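Local atomic coordinates of bifunctional protein PutA (Bdellovibrio bacteriovorus, PDB entry 5UR2), a protein that probably oxidises L-proline to L-glutamate in two steps, pairing a flavin-dependent proline dehydrogenase with an NAD-dependent glutamate semialdehyde dehydrogenase in one chain. Residues 15-20 with 355-360; 362-367 with 391-396; 383-388 with 428-433. One frame throughout, in Å; residues are numbered along the deposited sequence.

How the contacts relate
Helix 6-22, near the N terminus, opens contact 1, which closes only after the chain has run through the first six strands of the proline dehydrogenase barrel; it ties this N-terminal helix to the start of helix 357-369. Contact 2 opens on that same helix and, after strand 379-382, closes on helix 387-395, a much shorter loop that joins two outer helices of the barrel. Contact 3 begins inside this loop, at 383-388, and closes beyond it at 428-433, linking the turn after strand 379-382 to helix 429-434. Contacts 2 and 3 thus cross, whereas contact 1 precedes both in series. Contacts 1 and 3 both reach the pyrophosphate of the modified flavin.

Contact 1 of 3, residues 15-20 with 355-360; sequences EEILKR and HNVRTL. With P5F (N-propargylglycine-modified flavin adenine dinucleotide), chain F.
Ile-17 and Leu-18 of helix 6-22 pack on Val-357, while the residues just before that valine hold the pyrophosphate of the modified flavin. At the head of the segment, His-355 grips one phosphate oxygen twice: its backbone N lies 3.0 Å from P5F O2P, and ND1, with the imidazole meeting the oxygen edge-on and in the ring plane, donates over 3.1 Å to the same P5F O2P. A hydrogen bond between NE2 and the backbone N of Leu-382 holds the other side of the ring, so that the two together limit its rotation. Asn-356 follows, at the N-cap of helix 357-369, and its amide works at both ends. ND2 donates almost straight (169°) to P5F O1A at 2.7 Å, on the adenosine-side phosphate; OD1 accepts from Thr-359 N at 3.1 Å, the donor standing well above the carbonyl plane. At Val-357 the character changes to apolar packing. CG1, placed opposite the backbone N (chi1 169°), comes within 3.7 Å of Ile-17 CG2, the two side chains lying alongside one another and running in opposite senses, and CG2 lies 4.1 Å from Leu-18 CD2. Three successive residues thus turn from an anion to an apolar helix face. The bonds span both phosphates of the cofactor, and the helix start close by would be expected to add favourable polarity to their binding.

Contact 2 of 3, residues 362-367 with 391-396; sequences ACMLYA and KTIVDM
Met-364 meets Ile-393 and Met-396 in a wholly apolar contact between two outer helices of the proline dehydrogenase barrel, helix 357-369, which follows the sixth strand, and helix 387-395, which follows the seventh. The backbones stand well apart, with the CA atoms of Met-364 and Ile-393 10.6 Å from each other, so long side chains have to bridge the gap. Met-364 does most of this. Its chain is fully extended beyond CG, chi2 173° and chi3 -179°, and carries its terminal methyl across to the facing helix, where CE comes to 3.6 Å from Ile-393 CD1. On the isoleucine it is the far end of the longer branch that makes the touch. Met-396, just past the helical part of its segment, arrives at about a right angle to Met-364; a bend at chi3 (69°) sets its methyl beside the thioether, CE lying 4.1 Å from both SD and CE of Met-364. The meeting is one of side-chain ends, methyl against methyl and sulfur. Polar groups of helix 387-395 are engaged away from it: Lys-391 NZ donates over 3.0 Å to Asp-395 OD2, which receives it on its syn lone pair in a salt bridge one turn along the helix, and Gln-24 bonds to Thr-392 and Asp-395. Around the apolar junction, Tyr-398 touches both Met-364 and Ile-393, while strand 379-382 of the barrel contributes Phe-379 against Met-364 and Met-381 against Ile-393; helix 6-22 adds Arg-20 on Met-396.

Contact 3 of 3, residues 383-388 with 428-433; sequences YGMAEP and SWLRGK. With P5F (N-propargylglycine-modified flavin adenine dinucleotide), chain F.
The backbone N of Trp-429 donates a nearly linear bond (177°) to P5F O2A at 2.9 Å, at the first turn of helix 429-434, so that the amino end of this helix points a peptide N-H at the adenosine-side phosphate. Ser-428, at the N-cap, secures that end: its OG takes the N-H of Arg-431 over 3.1 Å. Trp-429 CB also leans on the phosphate, 3.7 Å from P5F O2A, while one face of the indole is covered toward its rim by Lys-433 CB. Across the segments the contact itself is apolar and rests on Leu-430. Its CD1 lies only 3.4 Å from Met-385 CE, tighter than usual for two methyl carbons; Ala-386 CB is a looser neighbour, 4.5 Å from Leu-430 CD1. Met-385 gets there by curling: bends at chi2 (-61°) and chi3 (-66°) fold the thioether chain round until its terminal methyl rests on the leucine. Ala-386, the N-cap residue of helix 387-395, has a left-handed backbone conformation at the point where the loop passes into the helix. The contact thus joins the loop after strand 379-382 to helix 429-434, which follows helix 409-423 in the chain. His-355, in the loop after strand 349-353, touches both Met-385 and Leu-430, and Trp-429 NE1 bonds to the carbonyl of Leu-443 in the adjacent helix 440-444.

Contact 1 of 3, residues 15-20 with 355-360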
loop_
_atom_site.group_PDB
_atom_site.type_symbol
_atom_site.label_atom_id
_atom_site.label_comp_id
_atom_site.label_asym_id
_atom_site.label_seq_id
_atom_site.Cartn_x
_atom_site.Cartn_y
_atom_site.Cartn_z
ATOM N N GLU B 15 -42.274 -33.147 28.743
ATOM C CA GLU B 15 -43.623 -32.654 28.490
ATOM C C GLU B 15 -44.416 -32.520 29.785
ATOM O O GLU B 15 -45.172 -31.556 29.954
ATOM C CB GLU B 15 -44.346 -33.577 27.507
ATOM C CG GLU B 15 -43.814 -33.495 26.079
ATOM C CD GLU B 15 -44.478 -34.500 25.149
ATOM O OE1 GLU B 15 -45.233 -35.355 25.649
ATOM O OE2 GLU B 15 -44.249 -34.432 23.921
ATOM N N GLU B 16 -44.245 -33.466 30.718
ATOM C CA GLU B 16 -44.897 -33.338 32.019
ATOM C C GLU B 16 -44.414 -32.103 32.761
ATOM O O GLU B 16 -45.225 -31.343 33.303
ATOM C CB GLU B 16 -44.643 -34.581 32.868
ATOM C CG GLU B 16 -45.149 -34.460 34.304
ATOM C CD GLU B 16 -44.743 -35.645 35.179
ATOM O OE1 GLU B 16 -44.205 -36.638 34.627
ATOM O OE2 GLU B 16 -44.982 -35.589 36.408
ATOM N N ILE B 17 -43.097 -31.862 32.753
ATOM C CA ILE B 17 -42.534 -30.723 33.476
ATOM C C ILE B 17 -43.070 -29.415 32.912
ATOM O O ILE B 17 -43.470 -28.516 33.662
ATOM C CB ILE B 17 -40.991 -30.777 33.436
ATOM C CG1 ILE B 17 -40.480 -31.951 34.282
ATOM C CG2 ILE B 17 -40.379 -29.443 33.853
ATOM C CD1 ILE B 17 -38.989 -32.205 34.124
ATOM N N LEU B 18 -43.119 -29.298 31.588
ATOM C CA LEU B 18 -43.647 -28.082 30.978
ATOM C C LEU B 18 -45.151 -27.938 31.212
ATOM O O LEU B 18 -45.659 -26.812 31.311
ATOM C CB LEU B 18 -43.314 -28.064 29.488
ATOM C CG LEU B 18 -41.806 -27.968 29.195
ATOM C CD1 LEU B 18 -41.493 -28.320 27.757
ATOM C CD2 LEU B 18 -41.276 -26.587 29.497
ATOM N N LYS B 19 -45.887 -29.051 31.272
ATOM C CA LYS B 19 -47.321 -28.958 31.539
ATOM C C LYS B 19 -47.578 -28.422 32.942
ATOM O O LYS B 19 -48.381 -27.497 33.125
ATOM C CB LYS B 19 -47.989 -30.321 31.341
ATOM C CG LYS B 19 -49.482 -30.339 31.616
ATOM C CD LYS B 19 -50.237 -29.252 30.846
ATOM C CE LYS B 19 -50.348 -29.545 29.350
ATOM N NZ LYS B 19 -51.409 -28.710 28.694
ATOM N N ARG B 20 -46.869 -28.968 33.938
ATOM C CA ARG B 20 -46.983 -28.467 35.305
ATOM C C ARG B 20 -46.626 -26.989 35.380
ATOM O O ARG B 20 -47.235 -26.231 36.145
ATOM C CB ARG B 20 -46.060 -29.244 36.243
ATOM C CG ARG B 20 -46.444 -30.661 36.575
ATOM C CD ARG B 20 -45.285 -31.289 37.351
ATOM N NE ARG B 20 -45.570 -32.614 37.897
ATOM C CZ ARG B 20 -46.070 -32.840 39.108
ATOM N NH1 ARG B 20 -46.372 -31.822 39.909
ATOM N NH2 ARG B 20 -46.272 -34.090 39.511
ATOM N N HIS B 355 -30.831 -25.027 34.163
ATOM C CA HIS B 355 -32.204 -24.544 34.032
ATOM C C HIS B 355 -32.929 -25.127 32.815
ATOM O O HIS B 355 -34.065 -24.731 32.528
ATOM C CB HIS B 355 -32.232 -23.016 33.967
ATOM C CG HIS B 355 -31.404 -22.349 35.019
ATOM N ND1 HIS B 355 -30.071 -22.045 34.839
ATOM C CD2 HIS B 355 -31.710 -21.963 36.282
ATOM C CE1 HIS B 355 -29.600 -21.478 35.936
ATOM N NE2 HIS B 355 -30.572 -21.420 36.828
ATOM N N ASN B 356 -32.302 -26.062 32.116
ATOM C CA ASN B 356 -32.790 -26.602 30.851
ATOM C C ASN B 356 -33.668 -27.818 31.132
ATOM O O ASN B 356 -33.191 -28.802 31.709
ATOM C CB ASN B 356 -31.567 -26.947 29.992
ATOM C CG ASN B 356 -31.904 -27.540 28.635
ATOM O OD1 ASN B 356 -32.844 -28.305 28.485
ATOM N ND2 ASN B 356 -31.095 -27.198 27.633
ATOM N N VAL B 357 -34.949 -27.752 30.729
ATOM C CA VAL B 357 -35.895 -28.827 31.047
ATOM C C VAL B 357 -35.493 -30.135 30.364
ATOM O O VAL B 357 -35.649 -31.212 30.946
ATOM C CB VAL B 357 -37.338 -28.415 30.689
ATOM C CG1 VAL B 357 -38.284 -29.615 30.761
ATOM C CG2 VAL B 357 -37.834 -27.351 31.651
ATOM N N ARG B 358 -34.965 -30.068 29.130
ATOM C CA ARG B 358 -34.441 -31.271 28.478
ATOM C C ARG B 358 -33.355 -31.934 29.322
ATOM O O ARG B 358 -33.445 -33.129 29.646
ATOM C CB ARG B 358 -33.903 -30.933 27.083
ATOM C CG ARG B 358 -32.898 -31.956 26.524
ATOM C CD ARG B 358 -33.547 -33.298 26.176
ATOM N NE ARG B 358 -32.558 -34.381 26.095
ATOM C CZ ARG B 358 -32.770 -35.553 25.491
ATOM N NH1 ARG B 358 -33.935 -35.797 24.908
ATOM N NH2 ARG B 358 -31.822 -36.486 25.473
ATOM N N THR B 359 -32.331 -31.158 29.702
ATOM C CA THR B 359 -31.240 -31.663 30.538
ATOM C C THR B 359 -31.763 -32.270 31.834
ATOM O O THR B 359 -31.372 -33.379 32.223
ATOM C CB THR B 359 -30.265 -30.525 30.852
ATOM O OG1 THR B 359 -29.830 -29.912 29.628
ATOM C CG2 THR B 359 -29.038 -31.051 31.643
ATOM N N LEU B 360 -32.631 -31.539 32.533
ATOM C CA LEU B 360 -33.179 -32.042 33.788
ATOM C C LEU B 360 -33.953 -33.344 33.582
ATOM O O LEU B 360 -33.822 -34.282 34.377
ATOM C CB LEU B 360 -34.073 -30.977 34.429
ATOM C CG LEU B 360 -33.389 -29.649 34.795
ATOM C CD1 LEU B 360 -34.407 -28.577 35.176
ATOM C CD2 LEU B 360 -32.428 -29.870 35.931
HETATM P PA P5F F . -28.525 -23.991 28.627
HETATM O O1A P5F F . -29.187 -25.387 28.368
HETATM O O2A P5F F . -29.052 -22.854 27.903
HETATM O O5B P5F F . -27.069 -23.899 28.260
HETATM C C5B P5F F . -26.345 -22.693 28.049
HETATM C C4B P5F F . -24.844 -23.023 28.047
HETATM O O4B P5F F . -24.415 -23.690 26.885
HETATM C C3B P5F F . -23.896 -21.865 28.173
HETATM O O3B P5F F . -23.799 -21.395 29.462
HETATM C C2B P5F F . -22.627 -22.439 27.685
HETATM O O2B P5F F . -22.032 -23.166 28.705
HETATM C C1B P5F F . -23.076 -23.375 26.620
HETATM N N9A P5F F . -23.007 -22.835 25.286
HETATM C C8A P5F F . -23.624 -21.693 24.794
HETATM N N7A P5F F . -23.315 -21.567 23.497
HETATM C C5A P5F F . -22.501 -22.627 23.093
HETATM C C6A P5F F . -21.876 -22.997 21.904
HETATM N N6A P5F F . -22.035 -22.207 20.716
HETATM N N1A P5F F . -21.111 -24.104 21.849
HETATM C C2A P5F F . -20.935 -24.883 22.938
HETATM N N3A P5F F . -21.510 -24.531 24.124
HETATM C C4A P5F F . -22.284 -23.444 24.236
HETATM N N1 P5F F . -20.343 -22.193 35.432
HETATM C C2 P5F F . -18.919 -22.408 35.528
HETATM O O2 P5F F . -18.181 -22.409 34.366
HETATM N N3 P5F F . -18.288 -22.626 36.795
HETATM C C4 P5F F . -19.020 -22.636 38.008
HETATM O O4 P5F F . -18.339 -22.855 39.212
HETATM C C4X P5F F . -20.522 -22.400 37.910
HETATM N N5 P5F F . -21.355 -22.254 39.102
HETATM C C5X P5F F . -22.802 -22.472 38.909
HETATM C C6 P5F F . -23.652 -22.892 40.065
HETATM C C7 P5F F . -25.024 -23.185 39.864
HETATM C C7M P5F F . -25.872 -23.610 41.043
HETATM C C8 P5F F . -25.603 -23.086 38.563
HETATM C C8M P5F F . -27.057 -23.395 38.312
HETATM C C9 P5F F . -24.805 -22.692 37.463
HETATM C C9A P5F F . -23.362 -22.378 37.666
HETATM N N10 P5F F . -22.534 -21.992 36.521
HETATM C C10 P5F F . -21.118 -22.190 36.658
HETATM C "C1'" P5F F . -23.106 -21.602 35.208
HETATM C "C2'" P5F F . -23.452 -22.810 34.337
HETATM O "O2'" P5F F . -22.281 -23.423 33.953
HETATM C "C3'" P5F F . -24.286 -22.491 33.095
HETATM O "O3'" P5F F . -23.557 -21.649 32.283
HETATM C "C4'" P5F F . -25.624 -21.820 33.371
HETATM O "O4'" P5F F . -26.043 -22.243 34.623
HETATM C "C5'" P5F F . -26.694 -22.003 32.277
HETATM O "O5'" P5F F . -26.718 -23.299 31.710
HETATM P P P5F F . -28.055 -24.137 31.336
HETATM O O1P P5F F . -27.973 -25.711 31.373
HETATM O O2P P5F F . -29.099 -23.432 32.282
HETATM O O3P P5F F . -28.587 -23.378 29.980
HETATM C C21 P5F F . -20.285 -19.986 39.849
HETATM C C22 P5F F . -20.825 -21.192 39.571
HETATM C C23 P5F F . -18.776 -19.822 40.100
#

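Contact 2 of 3, residues 362-367 with 391-396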
loop_
_atom_site.group_PDB
_atom_site.type_symbol
_atom_site.label_atom_id
_atom_site.label_comp_id
_atom_site.label_asym_id
_atom_site.label_seq_id
_atom_site.Cartn_x
_atom_site.Cartn_y
_atom_site.Cartn_z
ATOM N N ALA B 362 -33.659 -35.599 31.170
ATOM C CA ALA B 362 -32.742 -36.695 30.862
ATOM C C ALA B 362 -32.092 -37.233 32.134
ATOM O O ALA B 362 -32.045 -38.446 32.358
ATOM C CB ALA B 362 -31.680 -36.223 29.868
ATOM N N CYS B 363 -31.619 -36.339 33.002
ATOM C CA CYS B 363 -31.034 -36.790 34.256
ATOM C C CYS B 363 -32.033 -37.616 35.064
ATOM O O CYS B 363 -31.680 -38.668 35.611
ATOM C CB CYS B 363 -30.546 -35.593 35.061
ATOM S SG CYS B 363 -29.108 -34.748 34.350
ATOM N N MET B 364 -33.286 -37.167 35.132
ATOM C CA MET B 364 -34.283 -37.893 35.914
ATOM C C MET B 364 -34.439 -39.312 35.407
ATOM O O MET B 364 -34.500 -40.260 36.199
ATOM C CB MET B 364 -35.634 -37.183 35.865
ATOM C CG MET B 364 -35.695 -35.865 36.602
ATOM S SD MET B 364 -37.270 -35.039 36.310
ATOM C CE MET B 364 -37.020 -33.553 37.276
ATOM N N LEU B 365 -34.524 -39.473 34.085
ATOM C CA LEU B 365 -34.750 -40.789 33.499
ATOM C C LEU B 365 -33.530 -41.683 33.678
ATOM O O LEU B 365 -33.654 -42.853 34.070
ATOM C CB LEU B 365 -35.106 -40.652 32.014
ATOM C CG LEU B 365 -36.594 -40.748 31.689
ATOM C CD1 LEU B 365 -37.123 -42.137 31.986
ATOM C CD2 LEU B 365 -37.348 -39.729 32.509
ATOM N N TYR B 366 -32.338 -41.136 33.415
ATOM C CA TYR B 366 -31.112 -41.904 33.594
ATOM C C TYR B 366 -31.004 -42.402 35.030
ATOM O O TYR B 366 -30.611 -43.554 35.277
ATOM C CB TYR B 366 -29.891 -41.048 33.224
ATOM C CG TYR B 366 -29.811 -40.629 31.761
ATOM C CD1 TYR B 366 -30.295 -41.440 30.734
ATOM C CD2 TYR B 366 -29.287 -39.392 31.418
ATOM C CE1 TYR B 366 -30.224 -41.025 29.380
ATOM C CE2 TYR B 366 -29.224 -38.966 30.083
ATOM C CZ TYR B 366 -29.684 -39.783 29.070
ATOM O OH TYR B 366 -29.603 -39.330 27.760
ATOM N N ALA B 367 -31.387 -41.556 35.994
ATOM C CA ALA B 367 -31.431 -42.013 37.380
ATOM C C ALA B 367 -32.464 -43.121 37.555
ATOM O O ALA B 367 -32.214 -44.109 38.256
ATOM C CB ALA B 367 -31.728 -40.843 38.321
ATOM N N LYS B 391 -39.854 -24.128 40.852
ATOM C CA LYS B 391 -40.980 -24.521 41.691
ATOM C C LYS B 391 -41.509 -25.891 41.290
ATOM O O LYS B 391 -41.840 -26.711 42.153
ATOM C CB LYS B 391 -42.080 -23.463 41.597
ATOM C CG LYS B 391 -43.398 -23.848 42.237
ATOM C CD LYS B 391 -43.406 -23.611 43.729
ATOM C CE LYS B 391 -44.840 -23.517 44.250
ATOM N NZ LYS B 391 -45.705 -24.600 43.693
ATOM N N THR B 392 -41.568 -26.160 39.980
ATOM C CA THR B 392 -42.058 -27.450 39.497
ATOM C C THR B 392 -41.174 -28.598 39.980
ATOM O O THR B 392 -41.683 -29.623 40.448
ATOM C CB THR B 392 -42.146 -27.435 37.968
ATOM O OG1 THR B 392 -43.125 -26.475 37.550
ATOM C CG2 THR B 392 -42.545 -28.805 37.436
ATOM N N ILE B 393 -39.849 -28.435 39.889
ATOM C CA ILE B 393 -38.924 -29.470 40.356
ATOM C C ILE B 393 -39.169 -29.795 41.821
ATOM O O ILE B 393 -39.123 -30.962 42.230
ATOM C CB ILE B 393 -37.462 -29.035 40.138
ATOM C CG1 ILE B 393 -37.158 -28.780 38.665
ATOM C CG2 ILE B 393 -36.523 -30.077 40.699
ATOM C CD1 ILE B 393 -37.273 -29.994 37.805
ATOM N N VAL B 394 -39.400 -28.765 42.641
ATOM C CA VAL B 394 -39.666 -28.983 44.062
ATOM C C VAL B 394 -40.980 -29.730 44.246
ATOM O O VAL B 394 -41.074 -30.656 45.064
ATOM C CB VAL B 394 -39.662 -27.639 44.817
ATOM C CG1 VAL B 394 -40.048 -27.843 46.279
ATOM C CG2 VAL B 394 -38.304 -26.962 44.704
ATOM N N ASP B 395 -42.021 -29.324 43.509
ATOM C CA ASP B 395 -43.301 -30.025 43.594
ATOM C C ASP B 395 -43.153 -31.496 43.233
ATOM O O ASP B 395 -43.843 -32.347 43.804
ATOM C CB ASP B 395 -44.342 -29.381 42.676
ATOM C CG ASP B 395 -44.762 -27.992 43.133
ATOM O OD1 ASP B 395 -44.609 -27.675 44.338
ATOM O OD2 ASP B 395 -45.267 -27.228 42.275
ATOM N N MET B 396 -42.250 -31.824 42.309
ATOM C CA MET B 396 -42.073 -33.216 41.920
ATOM C C MET B 396 -41.292 -34.014 42.954
ATOM O O MET B 396 -41.033 -35.205 42.733
ATOM C CB MET B 396 -41.398 -33.280 40.549
ATOM C CG MET B 396 -42.330 -32.794 39.447
ATOM S SD MET B 396 -41.530 -32.498 37.872
ATOM C CE MET B 396 -41.093 -34.163 37.366
#

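Contact 3 of 3, residues 383-388 with 428-433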
loop_
_atom_site.group_PDB
_atom_site.type_symbol
_atom_site.label_atom_id
_atom_site.label_comp_id
_atom_site.label_asym_id
_atom_site.label_seq_id
_atom_site.Cartn_x
_atom_site.Cartn_y
_atom_site.Cartn_z
ATOM N N TYR B 383 -30.181 -18.397 42.019
ATOM C CA TYR B 383 -31.211 -17.587 42.666
ATOM C C TYR B 383 -31.823 -16.593 41.675
ATOM O O TYR B 383 -31.111 -15.966 40.882
ATOM C CB TYR B 383 -30.605 -16.866 43.880
ATOM C CG TYR B 383 -31.501 -15.841 44.541
ATOM C CD1 TYR B 383 -32.522 -16.218 45.415
ATOM C CD2 TYR B 383 -31.311 -14.485 44.294
ATOM C CE1 TYR B 383 -33.336 -15.263 46.015
ATOM C CE2 TYR B 383 -32.114 -13.527 44.881
ATOM C CZ TYR B 383 -33.122 -13.919 45.736
ATOM O OH TYR B 383 -33.893 -12.944 46.301
ATOM N N GLY B 384 -33.160 -16.499 41.684
ATOM C CA GLY B 384 -33.875 -15.583 40.814
ATOM C C GLY B 384 -34.084 -16.046 39.381
ATOM O O GLY B 384 -34.794 -15.367 38.632
ATOM N N MET B 385 -33.502 -17.172 38.977
ATOM C CA MET B 385 -33.602 -17.691 37.618
ATOM C C MET B 385 -34.618 -18.819 37.571
ATOM O O MET B 385 -34.723 -19.608 38.513
ATOM C CB MET B 385 -32.253 -18.219 37.113
ATOM C CG MET B 385 -31.303 -17.168 36.626
ATOM S SD MET B 385 -32.014 -16.271 35.244
ATOM C CE MET B 385 -32.078 -17.582 34.064
ATOM N N ALA B 386 -35.375 -18.885 36.474
ATOM C CA ALA B 386 -36.185 -20.064 36.155
ATOM C C ALA B 386 -37.175 -20.396 37.265
ATOM O O ALA B 386 -37.394 -21.564 37.595
ATOM C CB ALA B 386 -35.299 -21.279 35.858
ATOM N N GLU B 387 -37.786 -19.363 37.840
ATOM C CA GLU B 387 -38.788 -19.549 38.894
ATOM C C GLU B 387 -39.869 -20.574 38.557
ATOM O O GLU B 387 -40.179 -21.415 39.420
ATOM C CB GLU B 387 -39.414 -18.187 39.229
ATOM C CG GLU B 387 -38.547 -17.354 40.150
ATOM C CD GLU B 387 -38.058 -18.155 41.338
ATOM O OE1 GLU B 387 -38.925 -18.721 42.045
ATOM O OE2 GLU B 387 -36.819 -18.239 41.546
ATOM N N PRO B 388 -40.490 -20.565 37.372
ATOM C CA PRO B 388 -41.532 -21.574 37.122
ATOM C C PRO B 388 -40.985 -22.988 37.084
ATOM O O PRO B 388 -41.653 -23.923 37.547
ATOM C CB PRO B 388 -42.110 -21.161 35.758
ATOM C CG PRO B 388 -41.623 -19.786 35.516
ATOM C CD PRO B 388 -40.305 -19.686 36.206
ATOM N N SER B 428 -29.362 -19.887 24.301
ATOM C CA SER B 428 -29.964 -20.114 25.609
ATOM C C SER B 428 -31.250 -20.933 25.499
ATOM O O SER B 428 -32.158 -20.584 24.741
ATOM C CB SER B 428 -30.245 -18.778 26.296
ATOM O OG SER B 428 -31.137 -18.960 27.381
ATOM N N TRP B 429 -31.337 -22.024 26.264
ATOM C CA TRP B 429 -32.560 -22.823 26.244
ATOM C C TRP B 429 -33.757 -22.027 26.759
ATOM O O TRP B 429 -34.858 -22.110 26.193
ATOM C CB TRP B 429 -32.380 -24.102 27.063
ATOM C CG TRP B 429 -33.526 -25.064 26.873
ATOM C CD1 TRP B 429 -33.604 -26.069 25.950
ATOM C CD2 TRP B 429 -34.755 -25.104 27.611
ATOM N NE1 TRP B 429 -34.805 -26.730 26.065
ATOM C CE2 TRP B 429 -35.532 -26.156 27.073
ATOM C CE3 TRP B 429 -35.278 -24.350 28.665
ATOM C CZ2 TRP B 429 -36.803 -26.480 27.564
ATOM C CZ3 TRP B 429 -36.550 -24.672 29.150
ATOM C CH2 TRP B 429 -37.295 -25.726 28.597
ATOM N N LEU B 430 -33.563 -21.256 27.837
ATOM C CA LEU B 430 -34.650 -20.455 28.395
ATOM C C LEU B 430 -35.127 -19.401 27.410
ATOM O O LEU B 430 -36.330 -19.134 27.310
ATOM C CB LEU B 430 -34.207 -19.788 29.689
ATOM C CG LEU B 430 -34.130 -20.721 30.885
ATOM C CD1 LEU B 430 -33.440 -19.988 32.005
ATOM C CD2 LEU B 430 -35.510 -21.170 31.286
ATOM N N ARG B 431 -34.199 -18.760 26.697
ATOM C CA ARG B 431 -34.619 -17.813 25.676
ATOM C C ARG B 431 -35.446 -18.503 24.594
ATOM O O ARG B 431 -36.486 -17.984 24.171
ATOM C CB ARG B 431 -33.415 -17.116 25.047
ATOM C CG ARG B 431 -33.826 -16.296 23.842
ATOM C CD ARG B 431 -32.657 -15.725 23.096
ATOM N NE ARG B 431 -33.072 -15.244 21.782
ATOM C CZ ARG B 431 -32.353 -14.424 21.018
ATOM N NH1 ARG B 431 -31.174 -13.980 21.437
ATOM N NH2 ARG B 431 -32.815 -14.046 19.831
ATOM N N GLY B 432 -35.020 -19.690 24.156
ATOM C CA GLY B 432 -35.773 -20.385 23.127
ATOM C C GLY B 432 -37.199 -20.682 23.547
ATOM O O GLY B 432 -38.128 -20.595 22.735
ATOM N N LYS B 433 -37.393 -21.023 24.828
ATOM C CA LYS B 433 -38.715 -21.339 25.364
ATOM C C LYS B 433 -39.569 -20.089 25.590
ATOM O O LYS B 433 -40.731 -20.041 25.172
ATOM C CB LYS B 433 -38.570 -22.129 26.669
ATOM C CG LYS B 433 -39.810 -22.099 27.533
ATOM C CD LYS B 433 -40.921 -22.954 27.001
ATOM C CE LYS B 433 -42.114 -22.869 27.935
ATOM N NZ LYS B 433 -43.345 -23.371 27.239
HETATM P PA P5F F . -28.525 -23.991 28.627
HETATM O O1A P5F F . -29.187 -25.387 28.368
HETATM O O2A P5F F . -29.052 -22.854 27.903
HETATM O O5B P5F F . -27.069 -23.899 28.260
HETATM C C5B P5F F . -26.345 -22.693 28.049
HETATM C C4B P5F F . -24.844 -23.023 28.047
HETATM O O4B P5F F . -24.415 -23.690 26.885
HETATM C C3B P5F F . -23.896 -21.865 28.173
HETATM O O3B P5F F . -23.799 -21.395 29.462
HETATM C C2B P5F F . -22.627 -22.439 27.685
HETATM O O2B P5F F . -22.032 -23.166 28.705
HETATM C C1B P5F F . -23.076 -23.375 26.620
HETATM N N9A P5F F . -23.007 -22.835 25.286
HETATM C C8A P5F F . -23.624 -21.693 24.794
HETATM N N7A P5F F . -23.315 -21.567 23.497
HETATM C C5A P5F F . -22.501 -22.627 23.093
HETATM C C6A P5F F . -21.876 -22.997 21.904
HETATM N N6A P5F F . -22.035 -22.207 20.716
HETATM N N1A P5F F . -21.111 -24.104 21.849
HETATM C C2A P5F F . -20.935 -24.883 22.938
HETATM N N3A P5F F . -21.510 -24.531 24.124
HETATM C C4A P5F F . -22.284 -23.444 24.236
HETATM N N1 P5F F . -20.343 -22.193 35.432
HETATM C C2 P5F F . -18.919 -22.408 35.528
HETATM O O2 P5F F . -18.181 -22.409 34.366
HETATM N N3 P5F F . -18.288 -22.626 36.795
HETATM C C4 P5F F . -19.020 -22.636 38.008
HETATM O O4 P5F F . -18.339 -22.855 39.212
HETATM C C4X P5F F . -20.522 -22.400 37.910
HETATM N N5 P5F F . -21.355 -22.254 39.102
HETATM C C5X P5F F . -22.802 -22.472 38.909
HETATM C C6 P5F F . -23.652 -22.892 40.065
HETATM C C7 P5F F . -25.024 -23.185 39.864
HETATM C C7M P5F F . -25.872 -23.610 41.043
HETATM C C8 P5F F . -25.603 -23.086 38.563
HETATM C C8M P5F F . -27.057 -23.395 38.312
HETATM C C9 P5F F . -24.805 -22.692 37.463
HETATM C C9A P5F F . -23.362 -22.378 37.666
HETATM N N10 P5F F . -22.534 -21.992 36.521
HETATM C C10 P5F F . -21.118 -22.190 36.658
HETATM C "C1'" P5F F . -23.106 -21.602 35.208
HETATM C "C2'" P5F F . -23.452 -22.810 34.337
HETATM O "O2'" P5F F . -22.281 -23.423 33.953
HETATM C "C3'" P5F F . -24.286 -22.491 33.095
HETATM O "O3'" P5F F . -23.557 -21.649 32.283
HETATM C "C4'" P5F F . -25.624 -21.820 33.371
HETATM O "O4'" P5F F . -26.043 -22.243 34.623
HETATM C "C5'" P5F F . -26.694 -22.003 32.277
HETATM O "O5'" P5F F . -26.718 -23.299 31.710
HETATM P P P5F F . -28.055 -24.137 31.336
HETATM O O1P P5F F . -27.973 -25.711 31.373
HETATM O O2P P5F F . -29.099 -23.432 32.282
HETATM O O3P P5F F . -28.587 -23.378 29.980
HETATM C C21 P5F F . -20.285 -19.986 39.849
HETATM C C22 P5F F . -20.825 -21.192 39.571
HETATM C C23 P5F F . -18.776 -19.822 40.100
#